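Local coordinates for beta-galactosidase/beta-glucuronidase (Faecalibacterium prausnitzii L2-6, PDB 6MVF), which binds flavin mononucleotide and, as a family 2 glycoside hydrolase of the human gut microbiome, acts as a beta-glucuronidase, with beta-galactosidase activity possible as well, at residues K40-A45 against S65-T70; T190-A195 against S237-D242; S300-K305 against V532-D537. All blocks are in the same frame, centred on the assembly; numbering follows the deposited sequence.

Contact 1: residues K40-A45 against S65-T70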
ATOM      1  N   LYS A  40     -40.881  14.514  10.220  1.00 41.18           N
ATOM      2  CA  LYS A  40     -41.922  14.118  11.162  1.00 40.06           C
ATOM      3  C   LYS A  40     -41.377  13.866  12.571  1.00 44.73           C
ATOM      4  O   LYS A  40     -42.088  13.285  13.400  1.00 52.30           O
ATOM      5  CB  LYS A  40     -42.665  12.876  10.649  1.00 33.21           C
ATOM      6  CG  LYS A  40     -43.555  13.107   9.430  1.00 38.66           C
ATOM      7  CD  LYS A  40     -43.715  11.837   8.570  1.00 43.16           C
ATOM      8  CE  LYS A  40     -44.500  10.719   9.275  1.00 51.95           C
ATOM      9  NZ  LYS A  40     -44.269   9.311   8.715  1.00 48.46           N
ATOM     10  N   GLY A  41     -40.130  14.253  12.839  1.00 49.82           N
ATOM     11  CA  GLY A  41     -39.587  14.343  14.186  1.00 45.04           C
ATOM     12  C   GLY A  41     -39.256  13.049  14.900  1.00 47.38           C
ATOM     13  O   GLY A  41     -39.074  13.071  16.121  1.00 50.73           O
ATOM     14  N   GLU A  42     -39.145  11.923  14.196  1.00 50.37           N
ATOM     15  CA  GLU A  42     -38.913  10.662  14.896  1.00 46.09           C
ATOM     16  C   GLU A  42     -37.498  10.539  15.435  1.00 45.93           C
ATOM     17  O   GLU A  42     -37.245   9.654  16.259  1.00 46.56           O
ATOM     18  CB  GLU A  42     -39.196   9.479  13.977  1.00 44.05           C
ATOM     19  CG  GLU A  42     -40.619   9.406  13.473  1.00 46.03           C
ATOM     20  CD  GLU A  42     -40.724   9.712  11.988  1.00 55.00           C
ATOM     21  OE1 GLU A  42     -39.949  10.584  11.506  1.00 48.64           O
ATOM     22  OE2 GLU A  42     -41.577   9.075  11.309  1.00 50.31           O
ATOM     23  N   ARG A  43     -36.565  11.369  14.972  1.00 43.24           N
ATOM     24  CA  ARG A  43     -35.177  11.292  15.413  1.00 48.02           C
ATOM     25  C   ARG A  43     -34.575  12.680  15.347  1.00 45.82           C
ATOM     26  O   ARG A  43     -34.852  13.433  14.412  1.00 45.11           O
ATOM     27  CB  ARG A  43     -34.326  10.328  14.563  1.00 44.76           C
ATOM     28  CG  ARG A  43     -34.541   8.867  14.907  1.00 52.41           C
ATOM     29  CD  ARG A  43     -33.707   7.910  14.084  1.00 46.11           C
ATOM     30  NE  ARG A  43     -34.231   6.547  14.226  1.00 57.24           N
ATOM     31  CZ  ARG A  43     -33.846   5.513  13.481  1.00 56.31           C
ATOM     32  NH1 ARG A  43     -32.920   5.687  12.536  1.00 45.29           N
ATOM     33  NH2 ARG A  43     -34.390   4.310  13.670  1.00 48.35           N
ATOM     34  N   ALA A  44     -33.763  13.012  16.345  1.00 42.09           N
ATOM     35  CA  ALA A  44     -33.040  14.270  16.298  1.00 49.70           C
ATOM     36  C   ALA A  44     -32.094  14.267  15.100  1.00 44.30           C
ATOM     37  O   ALA A  44     -31.629  13.217  14.657  1.00 47.33           O
ATOM     38  CB  ALA A  44     -32.273  14.486  17.604  1.00 42.32           C
ATOM     39  N   ALA A  45     -31.833  15.452  14.553  1.00 42.27           N
ATOM     40  CA  ALA A  45     -30.879  15.568  13.459  1.00 44.62           C
ATOM     41  C   ALA A  45     -29.541  14.953  13.845  1.00 45.27           C
ATOM     42  O   ALA A  45     -29.162  14.922  15.018  1.00 46.24           O
ATOM     43  CB  ALA A  45     -30.680  17.025  13.075  1.00 36.11           C
ATOM     44  N   SER A  65     -40.591  -3.711  14.783  1.00 47.90           N
ATOM     45  CA  SER A  65     -40.888  -2.913  13.605  1.00 44.50           C
ATOM     46  C   SER A  65     -39.562  -2.355  13.089  1.00 44.92           C
ATOM     47  O   SER A  65     -38.488  -2.773  13.534  1.00 50.45           O
ATOM     48  CB  SER A  65     -41.908  -1.826  13.972  1.00 46.75           C
ATOM     49  OG  SER A  65     -42.250  -1.023  12.854  1.00 49.26           O
ATOM     50  N   TYR A  66     -39.636  -1.416  12.137  1.00 42.21           N
ATOM     51  CA  TYR A  66     -38.507  -0.562  11.765  1.00 37.20           C
ATOM     52  C   TYR A  66     -39.048   0.738  11.187  1.00 41.03           C
ATOM     53  O   TYR A  66     -40.102   0.752  10.540  1.00 37.54           O
ATOM     54  CB  TYR A  66     -37.550  -1.229  10.758  1.00 35.26           C
ATOM     55  CG  TYR A  66     -38.126  -1.582   9.388  1.00 34.53           C
ATOM     56  CD1 TYR A  66     -38.825  -2.770   9.183  1.00 34.00           C
ATOM     57  CD2 TYR A  66     -37.932  -0.751   8.295  1.00 35.59           C
ATOM     58  CE1 TYR A  66     -39.330  -3.108   7.933  1.00 29.83           C
ATOM     59  CE2 TYR A  66     -38.438  -1.085   7.035  1.00 38.22           C
ATOM     60  CZ  TYR A  66     -39.137  -2.265   6.866  1.00 34.30           C
ATOM     61  OH  TYR A  66     -39.630  -2.590   5.623  1.00 34.83           O
ATOM     62  N   LEU A  67     -38.314   1.832  11.417  1.00 36.83           N
ATOM     63  CA  LEU A  67     -38.821   3.155  11.061  1.00 32.36           C
ATOM     64  C   LEU A  67     -38.937   3.274   9.546  1.00 37.80           C
ATOM     65  O   LEU A  67     -37.926   3.304   8.833  1.00 40.36           O
ATOM     66  CB  LEU A  67     -37.918   4.247  11.633  1.00 36.98           C
ATOM     67  CG  LEU A  67     -38.159   5.698  11.170  1.00 34.27           C
ATOM     68  CD1 LEU A  67     -39.552   6.206  11.539  1.00 31.84           C
ATOM     69  CD2 LEU A  67     -37.072   6.622  11.714  1.00 32.64           C
ATOM     70  N   ARG A  68     -40.170   3.339   9.047  1.00 33.99           N
ATOM     71  CA  ARG A  68     -40.432   3.682   7.655  1.00 40.70           C
ATOM     72  C   ARG A  68     -40.996   5.096   7.621  1.00 39.56           C
ATOM     73  O   ARG A  68     -41.950   5.399   8.345  1.00 43.74           O
ATOM     74  CB  ARG A  68     -41.391   2.683   6.997  1.00 35.86           C
ATOM     75  CG  ARG A  68     -40.969   1.219   7.206  1.00 35.39           C
ATOM     76  CD  ARG A  68     -41.886   0.243   6.479  1.00 31.37           C
ATOM     77  NE  ARG A  68     -41.922   0.581   5.061  1.00 41.67           N
ATOM     78  CZ  ARG A  68     -42.484  -0.162   4.116  1.00 39.37           C
ATOM     79  NH1 ARG A  68     -43.078  -1.307   4.443  1.00 33.86           N
ATOM     80  NH2 ARG A  68     -42.445   0.246   2.849  1.00 28.78           N
ATOM     81  N   THR A  69     -40.385   5.961   6.804  1.00 32.27           N
ATOM     82  CA  THR A  69     -40.671   7.395   6.836  1.00 39.27           C
ATOM     83  C   THR A  69     -39.835   8.152   5.813  1.00 40.93           C
ATOM     84  O   THR A  69     -39.152   7.548   4.979  1.00 42.83           O
ATOM     85  CB  THR A  69     -40.395   7.985   8.220  1.00 45.09           C
ATOM     86  OG1 THR A  69     -40.952   9.304   8.302  1.00 43.93           O
ATOM     87  CG2 THR A  69     -38.872   8.042   8.501  1.00 37.43           C
ATOM     88  N   THR A  70     -39.838   9.472   5.897  1.00 34.53           N
ATOM     89  CA  THR A  70     -39.005  10.301   5.043  1.00 37.21           C
ATOM     90  C   THR A  70     -37.841  10.874   5.844  1.00 39.97           C
ATOM     91  O   THR A  70     -38.048  11.541   6.865  1.00 43.76           O
ATOM     92  CB  THR A  70     -39.832  11.409   4.405  1.00 38.27           C
ATOM     93  OG1 THR A  70     -40.956  10.808   3.734  1.00 42.07           O
ATOM     94  CG2 THR A  70     -38.960  12.205   3.412  1.00 39.17           C
TER
HETATM   95  O   HOH W   1     -39.419  11.847   9.464  1.00 41.06           O

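Contact 2: residues T190-A195 against S237-D242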
ATOM      1  N   THR A 190     -16.290 -17.010 -31.668  1.00 32.35           N
ATOM      2  CA  THR A 190     -16.368 -17.300 -33.088  1.00 31.17           C
ATOM      3  C   THR A 190     -15.822 -18.699 -33.338  1.00 34.51           C
ATOM      4  O   THR A 190     -15.010 -19.218 -32.567  1.00 33.31           O
ATOM      5  CB  THR A 190     -15.574 -16.273 -33.911  1.00 37.60           C
ATOM      6  OG1 THR A 190     -14.164 -16.488 -33.714  1.00 36.74           O
ATOM      7  CG2 THR A 190     -15.931 -14.845 -33.478  1.00 32.24           C
ATOM      8  N   ALA A 191     -16.269 -19.310 -34.435  1.00 39.79           N
ATOM      9  CA  ALA A 191     -15.828 -20.670 -34.730  1.00 36.36           C
ATOM     10  C   ALA A 191     -14.307 -20.769 -34.784  1.00 34.75           C
ATOM     11  O   ALA A 191     -13.731 -21.720 -34.248  1.00 36.09           O
ATOM     12  CB  ALA A 191     -16.449 -21.155 -36.038  1.00 30.19           C
ATOM     13  N   ASP A 192     -13.630 -19.784 -35.398  1.00 36.05           N
ATOM     14  CA  ASP A 192     -12.179 -19.891 -35.577  1.00 31.32           C
ATOM     15  C   ASP A 192     -11.374 -19.707 -34.284  1.00 32.78           C
ATOM     16  O   ASP A 192     -10.142 -19.748 -34.352  1.00 30.83           O
ATOM     17  CB  ASP A 192     -11.685 -18.903 -36.647  1.00 32.50           C
ATOM     18  CG  ASP A 192     -11.880 -17.426 -36.259  1.00 45.84           C
ATOM     19  OD1 ASP A 192     -12.063 -17.101 -35.053  1.00 36.62           O
ATOM     20  OD2 ASP A 192     -11.848 -16.574 -37.189  1.00 52.42           O
ATOM     21  N   GLY A 193     -12.012 -19.529 -33.125  1.00 34.72           N
ATOM     22  CA  GLY A 193     -11.305 -19.389 -31.866  1.00 23.37           C
ATOM     23  C   GLY A 193     -11.156 -17.973 -31.368  1.00 29.85           C
ATOM     24  O   GLY A 193     -10.455 -17.747 -30.374  1.00 28.48           O
ATOM     25  N   GLY A 194     -11.773 -17.004 -32.037  1.00 33.44           N
ATOM     26  CA  GLY A 194     -11.727 -15.633 -31.627  1.00 31.24           C
ATOM     27  C   GLY A 194     -13.033 -15.189 -31.020  1.00 33.50           C
ATOM     28  O   GLY A 194     -13.864 -16.007 -30.596  1.00 34.39           O
ATOM     29  N   ALA A 195     -13.233 -13.877 -30.991  1.00 25.84           N
ATOM     30  CA  ALA A 195     -14.425 -13.302 -30.402  1.00 25.42           C
ATOM     31  C   ALA A 195     -14.746 -11.999 -31.113  1.00 30.60           C
ATOM     32  O   ALA A 195     -13.846 -11.231 -31.468  1.00 28.80           O
ATOM     33  CB  ALA A 195     -14.263 -13.057 -28.897  1.00 22.50           C
ATOM     34  N   SER A 237     -18.289  -3.595 -34.832  1.00 29.30           N
ATOM     35  CA  SER A 237     -17.962  -4.924 -34.333  1.00 28.31           C
ATOM     36  C   SER A 237     -16.456  -5.134 -34.431  1.00 30.47           C
ATOM     37  O   SER A 237     -15.882  -4.983 -35.514  1.00 33.71           O
ATOM     38  CB  SER A 237     -18.712  -5.983 -35.121  1.00 18.34           C
ATOM     39  OG  SER A 237     -18.173  -7.254 -34.842  1.00 37.39           O
ATOM     40  N   ILE A 238     -15.818  -5.470 -33.306  1.00 24.84           N
ATOM     41  CA  ILE A 238     -14.370  -5.628 -33.234  1.00 22.91           C
ATOM     42  C   ILE A 238     -14.042  -7.087 -32.957  1.00 26.24           C
ATOM     43  O   ILE A 238     -14.682  -7.726 -32.119  1.00 34.12           O
ATOM     44  CB  ILE A 238     -13.752  -4.728 -32.152  1.00 31.40           C
ATOM     45  CG1 ILE A 238     -14.411  -3.339 -32.168  1.00 30.53           C
ATOM     46  CG2 ILE A 238     -12.240  -4.671 -32.325  1.00 25.74           C
ATOM     47  CD1 ILE A 238     -13.552  -2.268 -31.565  1.00 27.58           C
ATOM     48  N   TYR A 239     -13.040  -7.607 -33.651  1.00 22.92           N
ATOM     49  CA  TYR A 239     -12.664  -9.009 -33.583  1.00 22.40           C
ATOM     50  C   TYR A 239     -11.345  -9.165 -32.838  1.00 26.80           C
ATOM     51  O   TYR A 239     -10.361  -8.497 -33.156  1.00 28.42           O
ATOM     52  CB  TYR A 239     -12.540  -9.590 -34.987  1.00 20.35           C
ATOM     53  CG  TYR A 239     -12.048 -11.015 -34.996  1.00 29.22           C
ATOM     54  CD1 TYR A 239     -12.939 -12.083 -34.861  1.00 31.38           C
ATOM     55  CD2 TYR A 239     -10.693 -11.301 -35.136  1.00 29.19           C
ATOM     56  CE1 TYR A 239     -12.496 -13.389 -34.865  1.00 30.52           C
ATOM     57  CE2 TYR A 239     -10.236 -12.610 -35.139  1.00 31.58           C
ATOM     58  CZ  TYR A 239     -11.141 -13.651 -35.005  1.00 32.92           C
ATOM     59  OH  TYR A 239     -10.685 -14.951 -35.013  1.00 27.85           O
ATOM     60  N   VAL A 240     -11.322 -10.058 -31.863  1.00 34.69           N
ATOM     61  CA  VAL A 240     -10.119 -10.403 -31.110  1.00 30.23           C
ATOM     62  C   VAL A 240      -9.745 -11.835 -31.472  1.00 32.00           C
ATOM     63  O   VAL A 240     -10.550 -12.753 -31.254  1.00 35.62           O
ATOM     64  CB  VAL A 240     -10.336 -10.256 -29.592  1.00 28.65           C
ATOM     65  CG1 VAL A 240      -9.149 -10.822 -28.815  1.00 31.02           C
ATOM     66  CG2 VAL A 240     -10.588  -8.803 -29.217  1.00 30.24           C
ATOM     67  N   PRO A 241      -8.564 -12.085 -32.024  1.00 32.35           N
ATOM     68  CA  PRO A 241      -8.144 -13.468 -32.259  1.00 34.61           C
ATOM     69  C   PRO A 241      -7.737 -14.147 -30.959  1.00 32.79           C
ATOM     70  O   PRO A 241      -7.396 -13.501 -29.966  1.00 32.79           O
ATOM     71  CB  PRO A 241      -6.949 -13.320 -33.204  1.00 28.32           C
ATOM     72  CG  PRO A 241      -6.404 -11.984 -32.888  1.00 29.41           C
ATOM     73  CD  PRO A 241      -7.550 -11.109 -32.462  1.00 30.12           C
ATOM     74  N   ASP A 242      -7.822 -15.476 -30.971  1.00 30.40           N
ATOM     75  CA  ASP A 242      -7.360 -16.307 -29.859  1.00 33.63           C
ATOM     76  C   ASP A 242      -7.959 -15.850 -28.528  1.00 39.42           C
ATOM     77  O   ASP A 242      -7.253 -15.593 -27.552  1.00 34.73           O
ATOM     78  CB  ASP A 242      -5.835 -16.305 -29.793  1.00 33.80           C
ATOM     79  CG  ASP A 242      -5.195 -16.810 -31.076  1.00 48.57           C
ATOM     80  OD1 ASP A 242      -5.636 -17.878 -31.584  1.00 45.64           O
ATOM     81  OD2 ASP A 242      -4.260 -16.130 -31.581  1.00 42.17           O
TER

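Contact 3: residues S300-K305 against V532-D537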
ATOM      1  N   SER A 300     -28.169 -18.172  -2.809  1.00 30.32           N
ATOM      2  CA  SER A 300     -28.670 -16.812  -2.913  1.00 25.56           C
ATOM      3  C   SER A 300     -27.964 -15.957  -1.879  1.00 30.43           C
ATOM      4  O   SER A 300     -27.377 -16.475  -0.924  1.00 28.01           O
ATOM      5  CB  SER A 300     -30.182 -16.769  -2.703  1.00 25.27           C
ATOM      6  OG  SER A 300     -30.846 -17.472  -3.754  1.00 32.39           O
ATOM      7  N   ARG A 301     -28.020 -14.638  -2.078  1.00 32.77           N
ATOM      8  CA  ARG A 301     -27.302 -13.698  -1.220  1.00 28.11           C
ATOM      9  C   ARG A 301     -28.097 -12.409  -1.127  1.00 28.16           C
ATOM     10  O   ARG A 301     -28.387 -11.794  -2.154  1.00 26.82           O
ATOM     11  CB  ARG A 301     -25.893 -13.429  -1.779  1.00 31.87           C
ATOM     12  CG  ARG A 301     -25.000 -12.510  -0.933  1.00 33.11           C
ATOM     13  CD  ARG A 301     -24.778 -11.140  -1.583  1.00 28.70           C
ATOM     14  NE  ARG A 301     -23.963 -10.266  -0.739  1.00 26.65           N
ATOM     15  CZ  ARG A 301     -23.661  -8.996  -1.020  1.00 30.94           C
ATOM     16  NH1 ARG A 301     -24.106  -8.421  -2.136  1.00 30.70           N
ATOM     17  NH2 ARG A 301     -22.889  -8.297  -0.193  1.00 28.89           N
ATOM     18  N   HIS A 302     -28.452 -12.006   0.094  1.00 33.23           N
ATOM     19  CA  HIS A 302     -29.032 -10.695   0.364  1.00 30.87           C
ATOM     20  C   HIS A 302     -27.909  -9.676   0.625  1.00 35.27           C
ATOM     21  O   HIS A 302     -26.743 -10.047   0.791  1.00 31.56           O
ATOM     22  CB  HIS A 302     -29.996 -10.786   1.544  1.00 31.85           C
ATOM     23  CG  HIS A 302     -31.429 -10.921   1.147  1.00 31.11           C
ATOM     24  ND1 HIS A 302     -32.064 -10.004   0.340  1.00 29.74           N
ATOM     25  CD2 HIS A 302     -32.359 -11.852   1.465  1.00 30.25           C
ATOM     26  CE1 HIS A 302     -33.320 -10.374   0.159  1.00 32.41           C
ATOM     27  NE2 HIS A 302     -33.528 -11.488   0.840  1.00 36.49           N
ATOM     28  N   GLN A 303     -28.257  -8.372   0.653  1.00 28.74           N
ATOM     29  CA  GLN A 303     -27.232  -7.323   0.657  1.00 32.21           C
ATOM     30  C   GLN A 303     -27.043  -6.623   2.021  1.00 34.59           C
ATOM     31  O   GLN A 303     -26.677  -5.447   2.083  1.00 32.18           O
ATOM     32  CB  GLN A 303     -27.526  -6.300  -0.441  1.00 26.12           C
ATOM     33  CG  GLN A 303     -28.659  -5.359  -0.158  1.00 26.93           C
ATOM     34  CD  GLN A 303     -28.864  -4.336  -1.273  1.00 28.98           C
ATOM     35  OE1 GLN A 303     -28.012  -4.163  -2.138  1.00 26.22           O
ATOM     36  NE2 GLN A 303     -30.009  -3.652  -1.247  1.00 36.35           N
ATOM     37  N   ASP A 304     -27.213  -7.335   3.129  1.00 26.92           N
ATOM     38  CA  ASP A 304     -27.118  -6.704   4.432  1.00 28.53           C
ATOM     39  C   ASP A 304     -26.057  -7.400   5.278  1.00 30.42           C
ATOM     40  O   ASP A 304     -25.559  -8.471   4.929  1.00 29.33           O
ATOM     41  CB  ASP A 304     -28.489  -6.685   5.144  1.00 31.39           C
ATOM     42  CG  ASP A 304     -29.080  -8.091   5.395  1.00 32.34           C
ATOM     43  OD1 ASP A 304     -28.520  -9.110   4.930  1.00 36.78           O
ATOM     44  OD2 ASP A 304     -30.126  -8.167   6.074  1.00 29.11           O
ATOM     45  N   LYS A 305     -25.700  -6.768   6.399  1.00 31.18           N
ATOM     46  CA  LYS A 305     -24.677  -7.302   7.296  1.00 31.10           C
ATOM     47  C   LYS A 305     -24.954  -6.798   8.703  1.00 29.46           C
ATOM     48  O   LYS A 305     -25.540  -5.727   8.870  1.00 30.48           O
ATOM     49  CB  LYS A 305     -23.282  -6.885   6.842  1.00 27.99           C
ATOM     50  CG  LYS A 305     -22.159  -7.751   7.332  1.00 30.50           C
ATOM     51  CD  LYS A 305     -20.854  -7.337   6.623  1.00 32.88           C
ATOM     52  CE  LYS A 305     -19.669  -8.098   7.163  1.00 35.46           C
ATOM     53  NZ  LYS A 305     -18.440  -7.906   6.347  1.00 40.23           N
ATOM     54  N   VAL A 532     -29.307 -22.488  -2.695  1.00 28.76           N
ATOM     55  CA  VAL A 532     -29.614 -22.499  -1.267  1.00 27.32           C
ATOM     56  C   VAL A 532     -30.179 -21.157  -0.844  1.00 28.35           C
ATOM     57  O   VAL A 532     -29.567 -20.104  -1.070  1.00 30.84           O
ATOM     58  CB  VAL A 532     -28.357 -22.810  -0.446  1.00 30.23           C
ATOM     59  CG1 VAL A 532     -28.635 -22.594   1.058  1.00 19.54           C
ATOM     60  CG2 VAL A 532     -27.875 -24.202  -0.751  1.00 26.18           C
ATOM     61  N   TRP A 533     -31.347 -21.182  -0.221  1.00 28.12           N
ATOM     62  CA  TRP A 533     -31.810 -20.037   0.545  1.00 24.95           C
ATOM     63  C   TRP A 533     -31.372 -20.302   1.977  1.00 29.59           C
ATOM     64  O   TRP A 533     -31.846 -21.254   2.604  1.00 29.89           O
ATOM     65  CB  TRP A 533     -33.319 -19.868   0.424  1.00 29.61           C
ATOM     66  CG  TRP A 533     -33.811 -18.538   0.935  1.00 29.80           C
ATOM     67  CD1 TRP A 533     -34.405 -18.285   2.142  1.00 29.66           C
ATOM     68  CD2 TRP A 533     -33.742 -17.286   0.254  1.00 27.28           C
ATOM     69  NE1 TRP A 533     -34.723 -16.953   2.244  1.00 35.76           N
ATOM     70  CE2 TRP A 533     -34.319 -16.316   1.100  1.00 30.90           C
ATOM     71  CE3 TRP A 533     -33.271 -16.892  -0.996  1.00 25.76           C
ATOM     72  CZ2 TRP A 533     -34.414 -14.979   0.743  1.00 26.99           C
ATOM     73  CZ3 TRP A 533     -33.375 -15.569  -1.350  1.00 31.99           C
ATOM     74  CH2 TRP A 533     -33.951 -14.625  -0.484  1.00 27.56           C
ATOM     75  N   ASN A 534     -30.410 -19.529   2.479  1.00 29.86           N
ATOM     76  CA  ASN A 534     -29.719 -18.429   1.808  1.00 25.96           C
ATOM     77  C   ASN A 534     -28.234 -18.593   2.232  1.00 30.37           C
ATOM     78  O   ASN A 534     -27.944 -19.400   3.118  1.00 26.44           O
ATOM     79  CB  ASN A 534     -30.348 -17.073   2.236  1.00 27.36           C
ATOM     80  CG  ASN A 534     -29.726 -15.857   1.554  1.00 28.03           C
ATOM     81  OD1 ASN A 534     -28.627 -15.435   1.895  1.00 31.73           O
ATOM     82  ND2 ASN A 534     -30.459 -15.261   0.615  1.00 32.46           N
ATOM     83  N   MET A 535     -27.293 -17.872   1.603  1.00 28.30           N
ATOM     84  CA  MET A 535     -25.889 -17.999   1.998  1.00 25.10           C
ATOM     85  C   MET A 535     -25.677 -17.539   3.430  1.00 29.22           C
ATOM     86  O   MET A 535     -24.957 -18.189   4.204  1.00 24.34           O
ATOM     87  CB  MET A 535     -24.981 -17.185   1.069  1.00 21.35           C
ATOM     88  CG  MET A 535     -23.505 -17.336   1.378  1.00 20.25           C
ATOM     89  SD  MET A 535     -22.818 -19.003   1.130  1.00 28.80           S
ATOM     90  CE  MET A 535     -21.185 -18.822   1.846  1.00 22.47           C
ATOM     91  N   PHE A 536     -26.272 -16.401   3.785  1.00 26.30           N
ATOM     92  CA  PHE A 536     -26.116 -15.786   5.088  1.00 24.38           C
ATOM     93  C   PHE A 536     -27.491 -15.576   5.691  1.00 33.08           C
ATOM     94  O   PHE A 536     -28.435 -15.240   4.967  1.00 28.44           O
ATOM     95  CB  PHE A 536     -25.413 -14.426   4.999  1.00 25.66           C
ATOM     96  CG  PHE A 536     -24.147 -14.447   4.227  1.00 24.83           C
ATOM     97  CD1 PHE A 536     -22.987 -14.993   4.780  1.00 28.51           C
ATOM     98  CD2 PHE A 536     -24.100 -13.918   2.953  1.00 24.65           C
ATOM     99  CE1 PHE A 536     -21.796 -15.015   4.055  1.00 27.88           C
ATOM    100  CE2 PHE A 536     -22.906 -13.934   2.211  1.00 29.54           C
ATOM    101  CZ  PHE A 536     -21.759 -14.486   2.756  1.00 24.54           C
ATOM    102  N   ASP A 537     -27.602 -15.782   7.014  1.00 27.41           N
ATOM    103  CA  ASP A 537     -28.677 -15.161   7.768  1.00 22.79           C
ATOM    104  C   ASP A 537     -28.826 -13.704   7.321  1.00 30.91           C
ATOM    105  O   ASP A 537     -27.842 -13.036   6.987  1.00 36.07           O
ATOM    106  CB  ASP A 537     -28.378 -15.220   9.268  1.00 30.27           C
ATOM    107  CG  ASP A 537     -28.017 -16.643   9.783  1.00 32.55           C
ATOM    108  OD1 ASP A 537     -28.545 -17.660   9.293  1.00 24.16           O
ATOM    109  OD2 ASP A 537     -27.197 -16.732  10.729  1.00 36.91           O
TER

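Contact 1: residues K40-A45 against S65-T70
Leu-67 divides its two methyl groups between Glu-42 and Arg-43, tying together two loops at the edge of the all-beta sugar-binding domain of family 2 glycoside hydrolases. Its CG stands anti to the backbone N (chi1 170°), which carries the branch across to residues 40-45. CD1 lies 3.5 Å from Glu-42 OE2 and also touches the CG methylene of that side chain. The other methyl, CD2, sits over one face of the Arg-43 guanidinium, 3.7 Å above its plane and displaced toward the rim, so an aliphatic group covers part of a flat charged one.

Beside these methyl contacts is a polar cluster around Thr-69. Its OG1 lies 3.1 Å from Glu-42 OE2, while Lys-40 NZ makes a weak hydrogen bond of 3.3 Å to the same OG1. The lysine runs past the threonine in the opposite direction, and its bend at chi3 (67°) brings the ammonium round to Glu-42 OE2 as well, in a long salt bridge of 3.7 Å. Lys-40 NZ has a further weak, long ion pair with Glu-141.

The next shell fixes these groups. The guanidinium is gripped at NH1 by the carbonyl of Trp-54 and at NH2 by Asp-58, whose OD2 also accepts the backbone N of Leu-67, so one carboxylate positions both the arginine and the leucine packed on it. Residues 40-45 lie in the loop between strands 34-37 and 46-48, whereas residues 65-70 lead into strand 70-78. A water joins the two loops on the polar side: it donates to Glu-42 OE1 and Thr-70 O, and accepts from Lys-40 N at 3.1 Å.

Contact 2: residues T190-A195 against S237-D242
Tyr-239 reaches the turn of residues 190-193 with its hydroxyl, while its strand, 236-240, pairs antiparallel with the start of strand 195-204. The close part is this backbone ladder, in the family 2 domain with an immunoglobulin-like beta-sandwich fold. Ala-195 and Val-240 form an antiparallel hydrogen-bonded pair: Val-240 N gives a nearly straight bond of 2.8 Å to Ala-195 O, and Ala-195 N returns one of 2.9 Å to Val-240 O. Ala-195 O also receives a CA-H...O contact from Tyr-239 CA at 3.3 Å. Gly-194, lacking a CB, lets the chain pass close to both Val-240 O and the tyrosine hydroxyl.

Toward solvent, side chains rather than backbone make the link. The turn from Thr-190 to Gly-193 is of type I, and Asp-192 closes an Asx turn on it, its OD1 accepting from Gly-194 N at 3.0 Å. With CG anti to the backbone N (chi1 176°), the Tyr-239 ring extends to the aspartate and OH donates to Asp-192 OD1 at 2.6 Å. That oxygen lies in the plane of the ring, at its edge, but the hydroxyl meets it from above the carboxylate plane, the two planes standing 76° apart. At the exposed margin, Asp-242 turns to Lys-646 of the second subunit, and Ser-648 of that subunit bonds to Tyr-239 O.

Thr-190 OG1 is a third donor to Asp-192 OD1, at 2.6 Å. Three donors on one carboxylate oxygen would probably favour the ionised form of Asp-192 and help to fix the direction of the tyrosine hydroxyl.

Contact 3: residues S300-K305 against V532-D537
With CG anti to the backbone N in both Asn-534 (chi1 -178°) and Trp-533 (chi1 -167°), the amide and the indole reach toward residues 300-302. The peptide bond between them is cis, a non-proline cis peptide at the end of the eighth barrel strand, as in other clan GH-A glycosidases. Ser-300 CB lies against Trp-533 CE3 at 3.5 Å, and farther along the indole His-302 NE2 approaches CH2 at 3.4 Å. The imidazole and the six-membered ring meet obliquely, their planes 80° apart, while His-302 ND1 is engaged by the hydroxyl of Tyr-337.

The backbones are joined by two bonds: Ser-300 N to Val-532 O at 3.0 Å and Met-535 N to Ser-300 O at 2.9 Å. Asn-534 lies alongside them. Its ND2 is 3.5 Å above one face of the Trp-533 ring, toward the rim, and OD1 uses an in-plane lone pair to accept from Phe-536 N at 3.2 Å, closing an Asx turn. An alanine in place of Asn-534 would probably leave the buried Phe-536 amide without this acceptor and free the turn to shift. Beyond it, Arg-301 CG packs at the edge of the Phe-536 ring, whose face carries Met-535 CG.

Strand 292-300 is the first and strand 529-532 the last of the eight-stranded TIM barrel, so the contact extends the barrel's closure past its strand ends. Met-535 packs on Ile-323, Ile-324 and Leu-327 of helix 314-327, which also supplies Asp-320 for the Arg-301 salt bridge. Strands 331-334 and 482-487 flank the pair through Arg-333 and Tyr-487.

Overall arrangement
The three contacts belong to three successive domains and share no strand or helix. Contact 3 is wholly buried in the catalytic barrel, where main-chain bonds and rings dominate; contact 1 is a surface contact with charged side chains and a bridging water, and contact 2 is intermediate, combining a buried strand pair with an exposed turn. Contacts 1 and 3 are the closest, about 11 Å between nearest atoms, whereas contacts 1 and 2 lie on opposite sides of the chain's centre, their centres about 56 Å apart. An Asx turn occurs in both contacts 2 and 3. Contact 2 also meets another subunit, through a salt bridge, hydrogen bonds and packing, contact 3 through one weak bond, and contact 1 not at all.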